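Local coordinates for ketosynthase (Streptomyces sp. MSC090213JE08, PDB 6KXD), which belongs to the ketosynthase/chain length factor of a highly reducing type II polyketide synthase for ishigamide, and is probably linked to 3-oxoacyl-[acyl-carrier-protein] synthase activity, at residues B[252-257]-B[278-283]; B[270-275]-B[366-371]; B[285-290]-B[352-357]. All blocks are in the same frame, centred on the assembly; numbering follows the deposited sequence.

How the interactions relate
All three contacts lie on one side of the chain's centre, in the part of the thiolase-like fold built by strands 250-259, 365-373, 354-360 and 287-291. Interactions 1 and 2, with centres about 7 Å apart, share helix 265-280: its C-terminal end meets strand 250-259, and an earlier turn rests on neighbouring strand 365-373. Backbone bonds tie the two strands, with Glu-256 O 2.8 Å from Val-368 N. Interaction 3 continues the sheet through strand 354-360, where Leu-371 N is 2.7 Å from Ala-355 O; its centre is about 12 Å from that of interaction 2. It meets interaction 1 through Ile-354 CD1, 3.7 Å from both Leu-253 CD1 and Val-282 CG1.

Interaction 1 of 3, residues B[252-257]-B[278-283]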
loop_
_atom_site.group_PDB
_atom_site.type_symbol
_atom_site.label_atom_id
_atom_site.label_comp_id
_atom_site.label_asym_id
_atom_site.label_seq_id
_atom_site.Cartn_x
_atom_site.Cartn_y
_atom_site.Cartn_z
ATOM N N VAL B 252 20.376 8.053 -4.820
ATOM C CA VAL B 252 19.745 6.804 -5.160
ATOM C C VAL B 252 19.893 6.588 -6.668
ATOM O O VAL B 252 19.216 7.216 -7.464
ATOM C CB VAL B 252 18.264 6.771 -4.738
ATOM C CG1 VAL B 252 17.653 5.443 -5.121
ATOM C CG2 VAL B 252 18.067 7.054 -3.256
ATOM N N LEU B 253 20.832 5.710 -7.044
ATOM C CA LEU B 253 21.166 5.459 -8.420
ATOM C C LEU B 253 20.185 4.476 -9.062
ATOM O O LEU B 253 19.909 4.540 -10.239
ATOM C CB LEU B 253 22.593 4.908 -8.464
ATOM C CG LEU B 253 23.675 5.841 -7.946
ATOM C CD1 LEU B 253 25.020 5.336 -8.420
ATOM C CD2 LEU B 253 23.462 7.269 -8.410
ATOM N N SER B 254 19.753 3.468 -8.319
ATOM C CA SER B 254 18.810 2.536 -8.852
ATOM C C SER B 254 18.146 1.774 -7.699
ATOM O O SER B 254 18.696 1.620 -6.618
ATOM C CB SER B 254 19.459 1.560 -9.771
ATOM O OG SER B 254 20.355 0.785 -9.022
ATOM N N VAL B 255 16.927 1.361 -7.982
ATOM C CA VAL B 255 16.184 0.437 -7.147
ATOM C C VAL B 255 15.529 -0.546 -8.095
ATOM O O VAL B 255 14.801 -0.173 -9.019
ATOM C CB VAL B 255 15.127 1.143 -6.285
ATOM C CG1 VAL B 255 14.309 0.134 -5.497
ATOM C CG2 VAL B 255 15.743 2.168 -5.380
ATOM N N GLU B 256 15.849 -1.819 -7.888
ATOM C CA GLU B 256 15.358 -2.833 -8.720
ATOM C C GLU B 256 14.708 -3.888 -7.824
ATOM O O GLU B 256 15.077 -4.064 -6.653
ATOM C CB GLU B 256 16.481 -3.437 -9.578
ATOM C CG GLU B 256 16.995 -2.498 -10.657
ATOM C CD GLU B 256 15.982 -2.080 -11.726
ATOM O OE1 GLU B 256 15.936 -0.877 -12.058
ATOM O OE2 GLU B 256 15.263 -2.966 -12.222
ATOM N N THR B 257 13.738 -4.560 -8.424
ATOM C CA THR B 257 12.958 -5.540 -7.731
ATOM C C THR B 257 12.684 -6.713 -8.649
ATOM O O THR B 257 12.652 -6.588 -9.876
ATOM C CB THR B 257 11.590 -4.999 -7.296
ATOM O OG1 THR B 257 10.951 -4.592 -8.498
ATOM C CG2 THR B 257 11.627 -3.822 -6.348
ATOM N N ARG B 278 23.893 -2.592 -13.022
ATOM C CA ARG B 278 23.870 -2.153 -14.430
ATOM C C ARG B 278 23.154 -0.799 -14.533
ATOM O O ARG B 278 23.703 0.194 -15.072
ATOM C CB ARG B 278 23.228 -3.233 -15.310
ATOM C CG ARG B 278 22.924 -2.779 -16.733
ATOM C CD ARG B 278 22.740 -3.920 -17.722
ATOM N NE ARG B 278 22.111 -5.099 -17.128
ATOM C CZ ARG B 278 20.815 -5.403 -17.208
ATOM N NH1 ARG B 278 19.967 -4.577 -17.803
ATOM N NH2 ARG B 278 20.376 -6.538 -16.689
ATOM N N ARG B 279 21.948 -0.713 -13.973
ATOM C CA ARG B 279 21.120 0.492 -14.128
ATOM C C ARG B 279 21.751 1.701 -13.434
ATOM O O ARG B 279 21.558 2.822 -13.840
ATOM C CB ARG B 279 19.687 0.222 -13.665
ATOM C CG ARG B 279 18.906 -0.662 -14.635
ATOM C CD ARG B 279 17.406 -0.425 -14.611
ATOM N NE ARG B 279 16.901 0.353 -15.740
ATOM C CZ ARG B 279 15.709 0.956 -15.772
ATOM N NH1 ARG B 279 14.963 1.013 -14.682
ATOM N NH2 ARG B 279 15.261 1.493 -16.895
ATOM N N ALA B 280 22.501 1.468 -12.366
ATOM C CA ALA B 280 23.240 2.498 -11.700
ATOM C C ALA B 280 24.484 2.905 -12.510
ATOM O O ALA B 280 25.113 3.925 -12.200
ATOM C CB ALA B 280 23.629 1.999 -10.339
ATOM N N GLY B 281 24.875 2.075 -13.475
ATOM C CA GLY B 281 26.085 2.270 -14.291
ATOM C C GLY B 281 27.347 2.003 -13.495
ATOM O O GLY B 281 28.379 2.646 -13.701
ATOM N N VAL B 282 27.288 1.051 -12.570
ATOM C CA VAL B 282 28.456 0.743 -11.815
ATOM C C VAL B 282 28.720 -0.748 -11.890
ATOM O O VAL B 282 27.853 -1.553 -12.154
ATOM C CB VAL B 282 28.407 1.247 -10.363
ATOM C CG1 VAL B 282 28.108 2.736 -10.323
ATOM C CG2 VAL B 282 27.431 0.464 -9.514
ATOM N N ASP B 283 29.996 -1.054 -11.693
ATOM C CA ASP B 283 30.503 -2.397 -11.659
ATOM C C ASP B 283 30.384 -2.914 -10.229
ATOM O O ASP B 283 30.513 -2.139 -9.274
ATOM C CB ASP B 283 31.955 -2.408 -12.143
ATOM C CG ASP B 283 32.421 -3.805 -12.482
ATOM O OD1 ASP B 283 32.109 -4.253 -13.609
ATOM O OD2 ASP B 283 33.023 -4.461 -11.582
#
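Arg-279 and Ala-280, at the C-terminal end of helix 265-280, pack against Leu-253, Ser-254 and Glu-256 of strand 250-259. Ala-280 CB fits against Leu-253 CB at 3.6 Å, while the Leu-253 branch runs on past the helix end, CD1 lying 4.0 Å from Ala-280 O. A classic beta bulge, in which Leu-253 and Ser-254 share Val-370, lets both side chains face the helix. Ser-254 OG, 3.7 Å from Ala-280 CB, sits between its backbone N and carbonyl carbon (chi1 65°), which turns it to a hydrogen bond with Ala-276 O. The Arg-279 and Glu-256 side chains cross at about a right angle, and Arg-279 NH1 meets Glu-256 OE1 at 3.4 Å. This salt bridge is long and its hydrogen bond weak, although straight at 166°. OE1 lies at the guanidinium edge, and the two planes stand 89° apart, ruling out a flat two-pronged pairing. Both side chains also pack on the partner subunit, Glu-256 on Gln-104 and Arg-279 on Glu-188 of that chain. Gly-281 ends the helix in a Schellman motif. The chemistry implies an apolar junction at Ala-280, edged by a loose charge pair that probably contributes modest attraction beside the subunit interface.

Interaction 2 of 3, residues B[270-275]-B[366-371]; sequences TACARR and VAVAVL
Cys-272 and Val-368 meet side-on where helix 265-280 lies over strand 365-373. Cys-272 SG points along the strand surface: with SG opposite the backbone N (chi1 -163°), the sulfur is laid across the peptide between Ala-367 and Val-368, 4.0 Å from Ala-367 CA and 3.8 Å from Val-368 N. The Cys-272 methylene faces two strand valines at once, touching both Val-366 CG1, at 3.9 Å, and Val-368 CG2. Val-368 uses both branches. Its CG2 wedges between Cys-272 and Ala-273, 3.8 Å from Cys-272 SG and also close to the Ala-273 backbone N, while CG1, anti to the N of Val-368 (chi1 173°), lies against Ala-273 CA at 3.9 Å. Ala-273 adds its methyl against CG2 at 4.1 Å. Val-366 and Val-368, two residues apart, direct their CB atoms to the helix, whereas that of the intervening Ala-367 points to the other face of the strand. No hydrogen bond crosses; this is buried apolar packing.

Small helix residues bring the backbones close: the axes of the short segments approach to 7.6 Å, and the helix follows the strand direction with only a 26° difference. Leu-310 of helix 298-310 packs on Ala-273, while Leu-356 and Cys-358 of the next strand touch Val-368. Such a helix lying on a strand whose valines and alanines alternate between the two faces of the sheet is typical of the layered alpha/beta thiolase fold, in which helix 265-280 forms the crossover between strands 250-259 and 287-291.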
loop_
_atom_site.group_PDB
_atom_site.type_symbol
_atom_site.label_atom_id
_atom_site.label_comp_id
_atom_site.label_asym_id
_atom_site.label_seq_id
_atom_site.Cartn_x
_atom_site.Cartn_y
_atom_site.Cartn_z
ATOM N N THR B 270 20.754 -12.357 -6.978
ATOM C CA THR B 270 21.825 -12.149 -7.976
ATOM C C THR B 270 21.317 -11.361 -9.176
ATOM O O THR B 270 21.931 -10.361 -9.535
ATOM C CB THR B 270 22.467 -13.473 -8.400
ATOM O OG1 THR B 270 22.991 -14.055 -7.207
ATOM C CG2 THR B 270 23.526 -13.273 -9.465
ATOM N N ALA B 271 20.167 -11.745 -9.734
ATOM C CA ALA B 271 19.655 -11.117 -10.914
ATOM C C ALA B 271 19.248 -9.688 -10.599
ATOM O O ALA B 271 19.496 -8.784 -11.361
ATOM C CB ALA B 271 18.492 -11.883 -11.495
ATOM N N CYS B 272 18.593 -9.517 -9.446
ATOM C CA CYS B 272 18.142 -8.232 -9.037
ATOM C C CYS B 272 19.310 -7.257 -8.834
ATOM O O CYS B 272 19.267 -6.138 -9.317
ATOM C CB CYS B 272 17.355 -8.378 -7.743
ATOM S SG CYS B 272 16.349 -6.912 -7.438
ATOM N N ALA B 273 20.352 -7.714 -8.133
ATOM C CA ALA B 273 21.533 -6.906 -7.816
ATOM C C ALA B 273 22.255 -6.548 -9.119
ATOM O O ALA B 273 22.618 -5.413 -9.356
ATOM C CB ALA B 273 22.431 -7.631 -6.868
ATOM N N ARG B 274 22.387 -7.524 -10.010
ATOM C CA ARG B 274 23.143 -7.244 -11.258
ATOM C C ARG B 274 22.416 -6.205 -12.099
ATOM O O ARG B 274 23.051 -5.280 -12.645
ATOM C CB ARG B 274 23.356 -8.520 -12.073
ATOM C CG ARG B 274 24.446 -9.372 -11.467
ATOM C CD ARG B 274 24.924 -10.465 -12.404
ATOM N NE ARG B 274 25.800 -11.343 -11.645
ATOM C CZ ARG B 274 27.040 -11.057 -11.244
ATOM N NH1 ARG B 274 27.700 -10.006 -11.708
ATOM N NH2 ARG B 274 27.621 -11.850 -10.364
ATOM N N ARG B 275 21.074 -6.297 -12.142
ATOM C CA ARG B 275 20.278 -5.330 -12.817
ATOM C C ARG B 275 20.435 -3.967 -12.128
ATOM O O ARG B 275 20.605 -2.993 -12.812
ATOM C CB ARG B 275 18.795 -5.715 -12.880
ATOM C CG ARG B 275 17.965 -4.872 -13.840
ATOM C CD ARG B 275 16.567 -5.455 -14.074
ATOM N NE ARG B 275 16.245 -5.672 -15.491
ATOM C CZ ARG B 275 16.515 -6.787 -16.188
ATOM N NH1 ARG B 275 17.125 -7.815 -15.618
ATOM N NH2 ARG B 275 16.177 -6.874 -17.464
ATOM N N VAL B 366 12.073 -9.634 -3.932
ATOM C CA VAL B 366 13.428 -9.278 -3.763
ATOM C C VAL B 366 13.606 -7.829 -4.239
ATOM O O VAL B 366 12.977 -7.380 -5.189
ATOM C CB VAL B 366 14.328 -10.256 -4.546
ATOM C CG1 VAL B 366 15.775 -9.816 -4.496
ATOM C CG2 VAL B 366 14.157 -11.687 -4.006
ATOM N N ALA B 367 14.400 -7.066 -3.506
ATOM C CA ALA B 367 14.696 -5.697 -3.948
ATOM C C ALA B 367 16.144 -5.344 -3.595
ATOM O O ALA B 367 16.721 -5.781 -2.571
ATOM C CB ALA B 367 13.705 -4.748 -3.346
ATOM N N VAL B 368 16.727 -4.501 -4.465
ATOM C CA VAL B 368 18.041 -4.062 -4.319
ATOM C C VAL B 368 18.077 -2.574 -4.624
ATOM O O VAL B 368 17.450 -2.155 -5.573
ATOM C CB VAL B 368 18.996 -4.829 -5.246
ATOM C CG1 VAL B 368 20.385 -4.219 -5.209
ATOM C CG2 VAL B 368 19.051 -6.303 -4.902
ATOM N N ALA B 369 18.804 -1.821 -3.792
ATOM C CA ALA B 369 19.075 -0.438 -4.105
ATOM C C ALA B 369 20.581 -0.219 -4.173
ATOM O O ALA B 369 21.339 -0.678 -3.303
ATOM C CB ALA B 369 18.438 0.516 -3.124
ATOM N N VAL B 370 20.973 0.618 -5.140
ATOM C CA VAL B 370 22.376 1.054 -5.290
ATOM C C VAL B 370 22.446 2.555 -5.012
ATOM O O VAL B 370 21.668 3.338 -5.571
ATOM C CB VAL B 370 22.903 0.696 -6.685
ATOM C CG1 VAL B 370 24.325 1.179 -6.905
ATOM C CG2 VAL B 370 22.821 -0.792 -6.918
ATOM N N LEU B 371 23.282 2.921 -4.046
ATOM C CA LEU B 371 23.424 4.331 -3.621
ATOM C C LEU B 371 24.846 4.783 -3.929
ATOM O O LEU B 371 25.769 3.990 -3.863
ATOM C CB LEU B 371 23.232 4.445 -2.123
ATOM C CG LEU B 371 21.945 3.817 -1.574
ATOM C CD1 LEU B 371 21.930 3.916 -0.060
ATOM C CD2 LEU B 371 20.726 4.486 -2.146
#

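Interaction 3 of 3, residues B[285-290]-B[352-357]; sequences GEVWAA and GRIALV
A short parallel strand pairing joins Ala-289 and Ala-290 to Ala-355 and Leu-356, where strand 287-291 is added beside strand 354-360 in the sheet. Leu-356 N donates to Ala-289 O at 2.8 Å. At the entry to the pair the chain turns a corner at Trp-288, so that Ile-354 O takes two donors: Trp-288 N at 2.7 Å, tilted from the carbonyl plane, and Ala-289 N at 3.3 Å, within it. Ile-354 N is buried without a partner. Arg-353 lies across the indole of Trp-288. Its chi1 of -67° sets CG over the five-membered ring, 3.7 Å from its centroid, in a CH-pi contact; the bend at chi2 (-61°) then carries the guanidinium to the CD1 side of the indole. The guanidinium is tilted 51° to the indole, with Trp-288 CD1 over its face, 3.5 Å from NH1. Arg-318 makes a cation-pi contact with the same indole. Val-287 packs CG2 against Ile-354 CG2 and CG1 against Leu-356 CB, at 4.2 and 4.1 Å. Leu-277 of helix 265-280 touches Val-287 and Leu-356, while Val-340 of helix 332-344 touches Ala-355: a sheet between helices, as in the thiolase fold.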
loop_
_atom_site.group_PDB
_atom_site.type_symbol
_atom_site.label_atom_id
_atom_site.label_comp_id
_atom_site.label_asym_id
_atom_site.label_seq_id
_atom_site.Cartn_x
_atom_site.Cartn_y
_atom_site.Cartn_z
ATOM N N GLY B 285 32.497 -4.605 -8.534
ATOM C CA GLY B 285 33.739 -4.309 -7.857
ATOM C C GLY B 285 33.765 -2.924 -7.233
ATOM O O GLY B 285 34.534 -2.680 -6.371
ATOM N N GLU B 286 32.897 -2.021 -7.669
ATOM C CA GLU B 286 32.892 -0.672 -7.097
ATOM C C GLU B 286 32.134 -0.630 -5.761
ATOM O O GLU B 286 32.197 0.363 -5.029
ATOM C CB GLU B 286 32.182 0.296 -8.031
ATOM C CG GLU B 286 32.902 0.556 -9.339
ATOM C CD GLU B 286 32.120 1.593 -10.121
ATOM O OE1 GLU B 286 31.757 1.314 -11.286
ATOM O OE2 GLU B 286 31.838 2.664 -9.530
ATOM N N VAL B 287 31.403 -1.695 -5.431
ATOM C CA VAL B 287 30.596 -1.673 -4.215
ATOM C C VAL B 287 31.508 -1.639 -3.007
ATOM O O VAL B 287 32.361 -2.498 -2.817
ATOM C CB VAL B 287 29.628 -2.870 -4.125
ATOM C CG1 VAL B 287 28.880 -2.835 -2.802
ATOM C CG2 VAL B 287 28.699 -2.890 -5.315
ATOM N N TRP B 288 31.297 -0.617 -2.168
ATOM C CA TRP B 288 32.113 -0.354 -1.021
ATOM C C TRP B 288 31.429 -0.859 0.241
ATOM O O TRP B 288 32.100 -1.280 1.197
ATOM C CB TRP B 288 32.413 1.152 -0.980
ATOM C CG TRP B 288 33.131 1.662 0.233
ATOM C CD1 TRP B 288 34.481 1.709 0.450
ATOM C CD2 TRP B 288 32.516 2.246 1.388
ATOM N NE1 TRP B 288 34.738 2.265 1.675
ATOM C CE2 TRP B 288 33.556 2.595 2.276
ATOM C CE3 TRP B 288 31.183 2.496 1.754
ATOM C CZ2 TRP B 288 33.299 3.197 3.503
ATOM C CZ3 TRP B 288 30.935 3.067 2.983
ATOM C CH2 TRP B 288 31.983 3.413 3.837
ATOM N N ALA B 289 30.091 -0.811 0.234
ATOM C CA ALA B 289 29.302 -1.347 1.339
ATOM C C ALA B 289 28.097 -2.077 0.764
ATOM O O ALA B 289 27.413 -1.545 -0.125
ATOM C CB ALA B 289 28.865 -0.239 2.283
ATOM N N ALA B 290 27.926 -3.323 1.200
ATOM C CA ALA B 290 26.795 -4.124 0.819
ATOM C C ALA B 290 26.118 -4.629 2.087
ATOM O O ALA B 290 26.747 -5.255 2.931
ATOM C CB ALA B 290 27.227 -5.276 -0.042
ATOM N N GLY B 352 31.779 9.456 -2.259
ATOM C CA GLY B 352 31.625 8.987 -3.629
ATOM C C GLY B 352 31.534 7.477 -3.762
ATOM O O GLY B 352 31.520 7.004 -4.883
ATOM N N ARG B 353 31.469 6.728 -2.637
ATOM C CA ARG B 353 31.527 5.278 -2.732
ATOM C C ARG B 353 30.129 4.722 -3.030
ATOM O O ARG B 353 29.143 5.288 -2.663
ATOM C CB ARG B 353 32.075 4.665 -1.444
ATOM C CG ARG B 353 33.540 4.979 -1.175
ATOM C CD ARG B 353 34.479 4.476 -2.254
ATOM N NE ARG B 353 35.831 4.870 -1.853
ATOM C CZ ARG B 353 36.770 4.056 -1.383
ATOM N NH1 ARG B 353 36.885 2.831 -1.865
ATOM N NH2 ARG B 353 37.588 4.477 -0.425
ATOM N N ILE B 354 30.082 3.540 -3.646
ATOM C CA ILE B 354 28.842 2.861 -3.936
ATOM C C ILE B 354 28.446 1.954 -2.769
ATOM O O ILE B 354 29.252 1.211 -2.169
ATOM C CB ILE B 354 28.949 2.062 -5.251
ATOM C CG1 ILE B 354 29.147 2.972 -6.455
ATOM C CG2 ILE B 354 27.720 1.173 -5.451
ATOM C CD1 ILE B 354 27.934 3.815 -6.765
ATOM N N ALA B 355 27.149 1.986 -2.442
ATOM C CA ALA B 355 26.591 1.071 -1.517
ATOM C C ALA B 355 25.399 0.358 -2.168
ATOM O O ALA B 355 24.679 0.868 -2.976
ATOM C CB ALA B 355 26.170 1.775 -0.253
ATOM N N LEU B 356 25.227 -0.877 -1.760
ATOM C CA LEU B 356 24.172 -1.747 -2.241
ATOM C C LEU B 356 23.427 -2.269 -1.015
ATOM O O LEU B 356 24.065 -2.776 -0.071
ATOM C CB LEU B 356 24.778 -2.924 -3.001
ATOM C CG LEU B 356 23.803 -3.841 -3.725
ATOM C CD1 LEU B 356 24.460 -4.441 -4.950
ATOM C CD2 LEU B 356 23.368 -4.971 -2.813
ATOM N N VAL B 357 22.102 -2.168 -1.044
ATOM C CA VAL B 357 21.268 -2.746 0.016
ATOM C C VAL B 357 20.318 -3.734 -0.661
ATOM O O VAL B 357 19.874 -3.505 -1.736
ATOM C CB VAL B 357 20.516 -1.683 0.833
ATOM C CG1 VAL B 357 21.482 -0.688 1.424
ATOM C CG2 VAL B 357 19.432 -0.987 0.057
#